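Local coordinates for protein MmeI (Methylophilus methylotrophus, PDB 5HR4) that probably methylates the exocyclic amino group of adenine in DNA, using S-adenosylmethionine as donor, and belongs to the Type IIL restriction-modification enzymes, at residues Pro482-Gln494 / Ser507-Pro519. Residues are numbered along the deposited sequence; the frame is centred on the assembly and turned at random.
With SFG (sinefungin), chain H; nucleotides of chain B; nucleotides of chain C.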
loop_
_atom_site.group_PDB
_atom_site.type_symbol
_atom_site.label_atom_id
_atom_site.label_comp_id
_atom_site.label_asym_id
_atom_site.label_seq_id
_atom_site.Cartn_x
_atom_site.Cartn_y
_atom_site.Cartn_z
ATOM N N PRO A 482 1.872 3.723 -6.396
ATOM C CA PRO A 482 3.083 2.923 -6.668
ATOM C C PRO A 482 3.202 1.728 -5.736
ATOM O O PRO A 482 2.632 1.724 -4.629
ATOM C CB PRO A 482 4.225 3.924 -6.423
ATOM C CG PRO A 482 3.579 5.276 -6.383
ATOM C CD PRO A 482 2.192 5.064 -5.887
ATOM N N PRO A 483 3.989 0.711 -6.130
ATOM C CA PRO A 483 4.038 -0.542 -5.365
ATOM C C PRO A 483 4.699 -0.394 -4.006
ATOM O O PRO A 483 5.657 0.369 -3.839
ATOM C CB PRO A 483 4.860 -1.463 -6.269
ATOM C CG PRO A 483 5.725 -0.540 -7.017
ATOM C CD PRO A 483 4.833 0.624 -7.330
ATOM N N PHE A 484 4.182 -1.173 -3.041
ATOM C CA PHE A 484 4.674 -1.211 -1.669
ATOM C C PHE A 484 5.525 -2.457 -1.505
ATOM O O PHE A 484 5.035 -3.575 -1.692
ATOM C CB PHE A 484 3.544 -1.283 -0.639
ATOM C CG PHE A 484 2.452 -0.292 -0.827
ATOM C CD1 PHE A 484 2.588 0.804 -1.662
ATOM C CD2 PHE A 484 1.266 -0.450 -0.131
ATOM C CE1 PHE A 484 1.539 1.708 -1.804
ATOM C CE2 PHE A 484 0.235 0.453 -0.267
ATOM C CZ PHE A 484 0.376 1.532 -1.103
ATOM N N VAL A 485 6.780 -2.285 -1.136
ATOM C CA VAL A 485 7.600 -3.462 -0.884
ATOM C C VAL A 485 8.534 -3.137 0.270
ATOM O O VAL A 485 9.280 -2.151 0.228
ATOM C CB VAL A 485 8.381 -3.917 -2.134
ATOM C CG1 VAL A 485 9.200 -5.145 -1.780
ATOM C CG2 VAL A 485 7.452 -4.227 -3.336
ATOM N N GLY A 486 8.480 -3.943 1.318
ATOM C CA GLY A 486 9.274 -3.662 2.493
ATOM C C GLY A 486 10.754 -3.805 2.222
ATOM O O GLY A 486 11.177 -4.426 1.254
ATOM N N LYS A 487 11.555 -3.213 3.108
ATOM C CA LYS A 487 12.998 -3.171 2.906
ATOM C C LYS A 487 13.611 -4.562 2.827
ATOM O O LYS A 487 14.645 -4.746 2.179
ATOM C CB LYS A 487 13.635 -2.402 4.049
ATOM C CG LYS A 487 13.364 -3.058 5.405
ATOM C CD LYS A 487 14.399 -2.578 6.380
ATOM C CE LYS A 487 14.045 -2.963 7.787
ATOM N NZ LYS A 487 14.944 -2.252 8.722
ATOM N N SER A 488 13.012 -5.541 3.500
ATOM C CA SER A 488 13.538 -6.895 3.582
ATOM C C SER A 488 12.720 -7.871 2.753
ATOM O O SER A 488 12.809 -9.085 2.966
ATOM C CB SER A 488 13.583 -7.375 5.033
ATOM O OG SER A 488 14.264 -6.455 5.871
ATOM N N LYS A 489 11.920 -7.371 1.813
ATOM C CA LYS A 489 11.106 -8.236 0.967
ATOM C C LYS A 489 11.342 -7.980 -0.518
ATOM O O LYS A 489 10.587 -8.507 -1.349
ATOM C CB LYS A 489 9.605 -8.072 1.284
ATOM C CG LYS A 489 9.159 -8.238 2.776
ATOM C CD LYS A 489 9.658 -9.550 3.432
ATOM C CE LYS A 489 8.691 -10.095 4.506
ATOM N NZ LYS A 489 8.999 -9.654 5.925
ATOM N N GLN A 490 12.356 -7.188 -0.881
ATOM C CA GLN A 490 12.503 -6.719 -2.254
ATOM C C GLN A 490 13.665 -7.414 -2.974
ATOM O O GLN A 490 14.678 -7.778 -2.370
ATOM C CB GLN A 490 12.676 -5.188 -2.300
ATOM C CG GLN A 490 13.377 -4.581 -1.097
ATOM C CD GLN A 490 13.628 -3.073 -1.226
ATOM O OE1 GLN A 490 14.743 -2.657 -1.578
ATOM N NE2 GLN A 490 12.609 -2.250 -0.897
ATOM N N THR A 491 13.497 -7.604 -4.281
ATOM C CA THR A 491 14.416 -8.403 -5.069
ATOM C C THR A 491 15.700 -7.613 -5.341
ATOM O O THR A 491 15.713 -6.381 -5.237
ATOM C CB THR A 491 13.742 -8.830 -6.374
ATOM O OG1 THR A 491 13.489 -7.684 -7.195
ATOM C CG2 THR A 491 12.422 -9.564 -6.108
ATOM N N PRO A 492 16.811 -8.290 -5.673
ATOM C CA PRO A 492 18.064 -7.537 -5.861
ATOM C C PRO A 492 17.921 -6.414 -6.876
ATOM O O PRO A 492 18.542 -5.350 -6.717
ATOM C CB PRO A 492 19.065 -8.612 -6.323
ATOM C CG PRO A 492 18.490 -9.914 -5.876
ATOM C CD PRO A 492 16.998 -9.733 -5.944
ATOM N N GLY A 493 17.072 -6.611 -7.888
ATOM C CA GLY A 493 16.794 -5.543 -8.839
ATOM C C GLY A 493 16.148 -4.320 -8.211
ATOM O O GLY A 493 16.533 -3.189 -8.513
ATOM N N GLN A 494 15.151 -4.515 -7.329
ATOM C CA GLN A 494 14.483 -3.322 -6.807
ATOM C C GLN A 494 15.234 -2.655 -5.661
ATOM O O GLN A 494 15.062 -1.446 -5.470
ATOM C CB GLN A 494 13.032 -3.598 -6.402
ATOM C CG GLN A 494 12.730 -4.910 -5.765
ATOM C CD GLN A 494 11.294 -5.365 -6.044
ATOM O OE1 GLN A 494 10.824 -6.370 -5.513
ATOM N NE2 GLN A 494 10.612 -4.636 -6.898
ATOM N N SER A 507 21.759 4.293 5.203
ATOM C CA SER A 507 20.640 3.409 5.516
ATOM C C SER A 507 19.475 3.536 4.535
ATOM O O SER A 507 18.378 3.044 4.822
ATOM C CB SER A 507 20.126 3.625 6.952
ATOM O OG SER A 507 21.076 3.218 7.928
ATOM N N ALA A 508 19.669 4.161 3.374
ATOM C CA ALA A 508 18.551 4.284 2.444
ATOM C C ALA A 508 18.008 2.929 1.998
ATOM O O ALA A 508 16.905 2.870 1.448
ATOM C CB ALA A 508 18.961 5.101 1.217
ATOM N N SER A 509 18.752 1.841 2.208
ATOM C CA SER A 509 18.204 0.531 1.870
ATOM C C SER A 509 17.027 0.161 2.767
ATOM O O SER A 509 16.193 -0.660 2.364
ATOM C CB SER A 509 19.291 -0.549 1.944
ATOM O OG SER A 509 20.011 -0.480 3.160
ATOM N N ASP A 510 16.930 0.763 3.966
ATOM C CA ASP A 510 15.820 0.579 4.908
ATOM C C ASP A 510 14.506 1.242 4.456
ATOM O O ASP A 510 13.603 1.351 5.322
ATOM C CB ASP A 510 16.188 1.139 6.278
ATOM C CG ASP A 510 17.176 0.274 7.016
ATOM O OD1 ASP A 510 17.264 -0.922 6.686
ATOM O OD2 ASP A 510 17.857 0.792 7.927
ATOM N N LEU A 511 14.337 1.694 3.216
ATOM C CA LEU A 511 13.084 2.303 2.805
ATOM C C LEU A 511 12.199 1.285 2.106
ATOM O O LEU A 511 12.675 0.311 1.525
ATOM C CB LEU A 511 13.333 3.496 1.876
ATOM C CG LEU A 511 13.842 4.727 2.624
ATOM C CD1 LEU A 511 14.309 5.808 1.675
ATOM C CD2 LEU A 511 12.730 5.216 3.512
ATOM N N ASP A 512 10.895 1.516 2.176
ATOM C CA ASP A 512 9.990 0.773 1.317
ATOM C C ASP A 512 10.293 1.142 -0.129
ATOM O O ASP A 512 10.775 2.243 -0.421
ATOM C CB ASP A 512 8.525 1.085 1.667
ATOM C CG ASP A 512 7.543 0.008 1.161
ATOM O OD1 ASP A 512 7.309 -0.052 -0.073
ATOM O OD2 ASP A 512 6.993 -0.769 1.992
ATOM N N LEU A 513 10.043 0.199 -1.040
ATOM C CA LEU A 513 10.222 0.505 -2.452
ATOM C C LEU A 513 9.416 1.735 -2.862
ATOM O O LEU A 513 9.865 2.522 -3.706
ATOM C CB LEU A 513 9.835 -0.697 -3.316
ATOM C CG LEU A 513 10.150 -0.515 -4.810
ATOM C CD1 LEU A 513 11.571 -0.009 -5.010
ATOM C CD2 LEU A 513 9.915 -1.790 -5.573
ATOM N N VAL A 514 8.221 1.923 -2.280
ATOM C CA VAL A 514 7.362 3.021 -2.729
ATOM C C VAL A 514 8.045 4.366 -2.518
ATOM O O VAL A 514 7.806 5.320 -3.275
ATOM C CB VAL A 514 5.984 2.981 -2.030
ATOM C CG1 VAL A 514 6.107 3.214 -0.542
ATOM C CG2 VAL A 514 5.034 4.012 -2.654
ATOM N N ALA A 515 8.926 4.464 -1.514
ATOM C CA ALA A 515 9.615 5.725 -1.270
ATOM C C ALA A 515 10.345 6.210 -2.511
ATOM O O ALA A 515 10.365 7.408 -2.784
ATOM C CB ALA A 515 10.581 5.582 -0.101
ATOM N N ALA A 516 10.883 5.285 -3.314
ATOM C CA ALA A 516 11.636 5.641 -4.520
ATOM C C ALA A 516 10.903 6.625 -5.441
ATOM O O ALA A 516 11.537 7.485 -6.058
ATOM C CB ALA A 516 11.983 4.377 -5.292
ATOM N N TRP A 517 9.584 6.508 -5.584
ATOM C CA TRP A 517 8.909 7.423 -6.510
ATOM C C TRP A 517 8.911 8.872 -6.028
ATOM O O TRP A 517 8.713 9.773 -6.847
ATOM C CB TRP A 517 7.462 6.991 -6.779
ATOM C CG TRP A 517 7.346 5.931 -7.826
ATOM C CD1 TRP A 517 6.801 6.056 -9.066
ATOM C CD2 TRP A 517 7.803 4.581 -7.724
ATOM N NE1 TRP A 517 6.886 4.862 -9.744
ATOM C CE2 TRP A 517 7.495 3.942 -8.938
ATOM C CE3 TRP A 517 8.434 3.849 -6.718
ATOM C CZ2 TRP A 517 7.796 2.603 -9.175
ATOM C CZ3 TRP A 517 8.741 2.517 -6.953
ATOM C CH2 TRP A 517 8.423 1.908 -8.173
ATOM N N TYR A 518 9.134 9.120 -4.731
ATOM C CA TYR A 518 9.081 10.493 -4.233
ATOM C C TYR A 518 10.268 11.335 -4.692
ATOM O O TYR A 518 10.047 12.458 -5.182
ATOM C CB TYR A 518 8.948 10.489 -2.708
ATOM C CG TYR A 518 7.571 10.129 -2.208
ATOM C CD1 TYR A 518 7.119 8.812 -2.240
ATOM C CD2 TYR A 518 6.731 11.101 -1.680
ATOM C CE1 TYR A 518 5.876 8.475 -1.781
ATOM C CE2 TYR A 518 5.473 10.777 -1.211
ATOM C CZ TYR A 518 5.051 9.464 -1.268
ATOM O OH TYR A 518 3.806 9.135 -0.804
ATOM N N PRO A 519 11.525 10.898 -4.552
ATOM C CA PRO A 519 12.625 11.709 -5.095
ATOM C C PRO A 519 12.569 11.834 -6.603
ATOM O O PRO A 519 12.941 12.885 -7.139
ATOM C CB PRO A 519 13.881 10.946 -4.649
ATOM C CG PRO A 519 13.439 10.138 -3.502
ATOM C CD PRO A 519 12.040 9.734 -3.818
HETATM N N SFG H . -2.959 2.105 -9.813
HETATM C CA SFG H . -3.025 0.895 -10.605
HETATM C C SFG H . -4.492 0.538 -10.751
HETATM O O SFG H . -5.345 1.269 -10.200
HETATM O OXT SFG H . -4.860 -0.461 -11.413
HETATM C CB SFG H . -2.276 -0.235 -9.907
HETATM C CG SFG H . -0.858 0.242 -9.632
HETATM C CD SFG H . -0.243 -0.789 -8.712
HETATM N NE SFG H . -0.692 -0.474 -7.370
HETATM C "C5'" SFG H . 1.291 -0.791 -8.801
HETATM C "C4'" SFG H . 1.853 -0.986 -10.250
HETATM O "O4'" SFG H . 3.103 -0.621 -10.271
HETATM C "C3'" SFG H . 1.892 -2.453 -10.716
HETATM O "O3'" SFG H . 1.015 -2.577 -11.741
HETATM C "C2'" SFG H . 3.359 -2.729 -11.159
HETATM O "O2'" SFG H . 3.417 -3.499 -12.434
HETATM C "C1'" SFG H . 3.850 -1.548 -11.358
HETATM N N9 SFG H . 5.238 -1.438 -11.032
HETATM C C8 SFG H . 5.900 -2.012 -10.031
HETATM N N7 SFG H . 7.167 -1.595 -10.073
HETATM C C5 SFG H . 7.281 -0.755 -11.101
HETATM C C6 SFG H . 8.366 -0.063 -11.583
HETATM N N6 SFG H . 9.741 0.016 -11.155
HETATM N N1 SFG H . 8.252 0.730 -12.641
HETATM C C2 SFG H . 7.045 0.853 -13.244
HETATM N N3 SFG H . 5.973 0.165 -12.771
HETATM C C4 SFG H . 6.092 -0.643 -11.693
ATOM P P DA B 7 5.087 -6.456 2.452
ATOM O OP1 DA B 7 5.148 -7.672 1.593
ATOM O OP2 DA B 7 6.020 -5.334 2.189
ATOM O "O5'" DA B 7 3.583 -5.960 2.491
ATOM C "C5'" DA B 7 3.125 -4.960 1.675
ATOM C "C4'" DA B 7 1.662 -5.199 1.478
ATOM O "O4'" DA B 7 1.102 -4.186 0.647
ATOM C "C3'" DA B 7 1.318 -6.533 0.836
ATOM O "O3'" DA B 7 0.213 -7.056 1.525
ATOM C "C2'" DA B 7 0.973 -6.153 -0.606
ATOM C "C1'" DA B 7 0.399 -4.759 -0.431
ATOM N N9 DA B 7 0.621 -3.846 -1.545
ATOM C C8 DA B 7 1.761 -3.705 -2.265
ATOM N N7 DA B 7 1.708 -2.753 -3.148
ATOM C C5 DA B 7 0.446 -2.206 -2.978
ATOM C C6 DA B 7 -0.231 -1.132 -3.615
ATOM N N6 DA B 7 0.296 -0.407 -4.604
ATOM N N1 DA B 7 -1.481 -0.846 -3.201
ATOM C C2 DA B 7 -2.009 -1.574 -2.220
ATOM N N3 DA B 7 -1.466 -2.592 -1.544
ATOM C C4 DA B 7 -0.227 -2.857 -1.981
ATOM P P DG C 10 16.372 -16.300 8.101
ATOM O OP1 DG C 10 16.479 -17.741 7.760
ATOM O OP2 DG C 10 17.426 -15.760 8.987
ATOM O "O5'" DG C 10 16.290 -15.358 6.807
ATOM C "C5'" DG C 10 15.017 -15.108 6.177
ATOM C "C4'" DG C 10 14.969 -13.735 5.497
ATOM O "O4'" DG C 10 14.617 -12.720 6.468
ATOM C "C3'" DG C 10 16.270 -13.251 4.861
ATOM O "O3'" DG C 10 15.956 -12.397 3.803
ATOM C "C2'" DG C 10 16.918 -12.477 6.000
ATOM C "C1'" DG C 10 15.699 -11.810 6.620
ATOM N N9 DG C 10 15.848 -11.503 8.037
ATOM C C8 DG C 10 16.354 -12.318 9.011
ATOM N N7 DG C 10 16.349 -11.776 10.201
ATOM C C5 DG C 10 15.803 -10.515 9.997
ATOM C C6 DG C 10 15.538 -9.473 10.924
ATOM O O6 DG C 10 15.762 -9.466 12.155
ATOM N N1 DG C 10 14.964 -8.348 10.288
ATOM C C2 DG C 10 14.688 -8.268 8.936
ATOM N N2 DG C 10 14.161 -7.132 8.502
ATOM N N3 DG C 10 14.929 -9.239 8.069
ATOM C C4 DG C 10 15.490 -10.331 8.667
#
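L513 and V485 meet side by side where the NPPF motif of the adenine methyltransferase fold, N481 to F484, runs on into its loop. L513 CB lies 3.7 Å from V485 CB, and L513 N gives a hydrogen bond of 2.8 Å to V485 O. L513 swings CG away from its own backbone N (chi1 -173°) and so carries its branched end to Q494; a leucine suits a place bounded by V485 and the aliphatic part of Q494, where that end can touch both. N310 takes the polar OE1 of Q494.

At the cofactor end, the compact, rigid proline rings offer C-H groups to the flat indole of W517 as CH-pi contacts: P482 CB lies over its five-membered ring and P483 CD over its six-membered ring, both on the same face. P483 CG lies 3.4 Å from C8 of the sinefungin adenine and also touches the tryptophan, whose edge meets the same adenine near C6. The carbonyl of P362 holds the indole NE1.

F484 stacks on the adenine of DA7 of chain B, whose C6 lies 3.6 Å above the phenyl centre. As in other N6-adenine methyltransferases, this is probably the flipped-out target base; its N6 is 3.2 Å from P482 O and faces the cofactor analogue. F484 CD1 is 4.1 Å from V514 CB. Were F484 replaced by an alanine, the base would probably lose its aromatic support and a gap would open beside V514.

At the far end, K487 runs alongside D510, a long aliphatic arm with a charged tip. Its CB packs on S509 O, and NZ is held chiefly by E545, with a weak salt bridge of 3.4 Å to D510 OD1.

Between these ends D512 shapes the backbone. The N-H of V485 points to D512 OD1 from the syn side, though the modelled separation is too short to be trusted; with its anti lone pair, D512 OD1 takes V514 N at 3.1 Å, closing an Asx turn.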